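Putative alpha/beta hydrolase FOLD protein (Candidatus Nitrososphaera gargensis, PDB 5A62) probably acts as a carboxylesterase-type hydrolase of the alpha/beta hydrolase fold. Local coordinates at residues Val202-Gly205 against Leu206-Ser209. Sequence-based numbering, arbitrary orientation.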
loop_
_atom_site.group_PDB
_atom_site.type_symbol
_atom_site.label_atom_id
_atom_site.label_comp_id
_atom_site.label_asym_id
_atom_site.label_seq_id
_atom_site.Cartn_x
_atom_site.Cartn_y
_atom_site.Cartn_z
ATOM N N VAL A 202 -4.091 14.001 8.605
ATOM C CA VAL A 202 -3.263 15.011 8.013
ATOM C C VAL A 202 -3.963 16.370 8.061
ATOM O O VAL A 202 -3.289 17.386 8.174
ATOM C CB VAL A 202 -2.791 14.665 6.582
ATOM C CG1 VAL A 202 -1.823 15.690 6.031
ATOM C CG2 VAL A 202 -2.140 13.312 6.545
ATOM N N VAL A 203 -5.264 16.419 7.875
ATOM C CA VAL A 203 -5.949 17.703 7.919
ATOM C C VAL A 203 -5.699 18.333 9.276
ATOM O O VAL A 203 -5.362 19.520 9.307
ATOM C CB VAL A 203 -7.459 17.603 7.652
ATOM C CG1 VAL A 203 -8.138 18.951 7.854
ATOM C CG2 VAL A 203 -7.780 17.007 6.278
ATOM N N GLN A 204 -5.815 17.599 10.361
ATOM C CA GLN A 204 -5.559 18.161 11.679
ATOM C C GLN A 204 -4.131 18.633 11.782
ATOM O O GLN A 204 -3.845 19.737 12.296
ATOM C CB GLN A 204 -5.860 17.105 12.766
ATOM C CG GLN A 204 -5.629 17.638 14.192
ATOM C CD GLN A 204 -6.092 16.662 15.267
ATOM O OE1 GLN A 204 -5.572 15.538 15.331
ATOM N NE2 GLN A 204 -7.096 17.080 16.114
ATOM N N GLY A 205 -3.172 17.854 11.342
ATOM C CA GLY A 205 -1.805 18.289 11.392
ATOM C C GLY A 205 -1.461 19.482 10.568
ATOM O O GLY A 205 -0.628 20.325 10.935
ATOM N N LEU A 206 -2.039 19.546 9.396
ATOM C CA LEU A 206 -1.838 20.718 8.541
ATOM C C LEU A 206 -2.464 21.976 9.178
ATOM O O LEU A 206 -1.843 23.020 9.158
ATOM C CB LEU A 206 -2.455 20.456 7.143
ATOM C CG LEU A 206 -2.292 21.542 6.140
ATOM C CD1 LEU A 206 -0.847 21.877 5.911
ATOM C CD2 LEU A 206 -2.987 21.199 4.859
ATOM N N ARG A 207 -3.672 21.851 9.712
ATOM C CA ARG A 207 -4.289 22.982 10.439
ATOM C C ARG A 207 -3.381 23.352 11.584
ATOM O O ARG A 207 -3.138 24.547 11.771
ATOM C CB ARG A 207 -5.637 22.528 10.901
ATOM C CG ARG A 207 -6.299 23.624 11.779
ATOM C CD ARG A 207 -7.788 23.254 12.016
ATOM N NE ARG A 207 -7.916 22.025 12.745
ATOM C CZ ARG A 207 -8.595 20.952 12.393
ATOM N NH1 ARG A 207 -9.291 20.902 11.260
ATOM N NH2 ARG A 207 -8.545 19.904 13.165
ATOM N N ALA A 208 -2.836 22.393 12.286
ATOM C CA ALA A 208 -1.944 22.678 13.464
ATOM C C ALA A 208 -0.692 23.425 13.110
ATOM O O ALA A 208 -0.151 24.202 13.877
ATOM C CB ALA A 208 -1.553 21.420 14.200
ATOM N N SER A 209 -0.149 23.204 11.910
ATOM C CA SER A 209 1.132 23.742 11.517
ATOM C C SER A 209 1.173 25.240 11.471
ATOM O O SER A 209 2.249 25.789 11.612
ATOM C CB SER A 209 1.540 23.140 10.129
ATOM O OG SER A 209 0.799 23.723 9.082
#
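R207 folds its side chain back along the helix over V203 and Q204, one turn earlier. Its CB lies 3.4 Å from V203 O, the same carbonyl that accepts the R207 backbone N-H (N to O 2.9 Å, N-H...O angle 170°). CG is anti to the backbone N, and the chain runs on nearly straight through CD. A bend at chi3 (63°) then turns NE and the guanidinium toward the start of the helix. Q204 CA lies over one face of the guanidinium. NH2 lies 3.8 Å from both Q204 CA and Q204 CG, so it rests on the glutamine's backbone and first methylenes. The Q204 amide plane stands at 83° to the guanidinium plane, and the two groups do not stack. NH1 comes obliquely to V203 CG1, 4.1 Å away, and hydrogen-bonds to the backbone carbonyl of E234, the last residue of helix 222-234. That bond ties the tip of R207 to the neighbouring helix end.

The backbone bonds L206 N to V202 O and A208 N to Q204 O complete regular alpha-helical turns. The last, S209 N to G205 O, is weak. S209 OG turns back to L206 O (2.7 Å) and also bonds to C211 N, at the link to strand 212-218. V202 packs on S106 and M107 of helix 100-111 and L206 on S106 and A109; V203, also buried, touches K127 and I235.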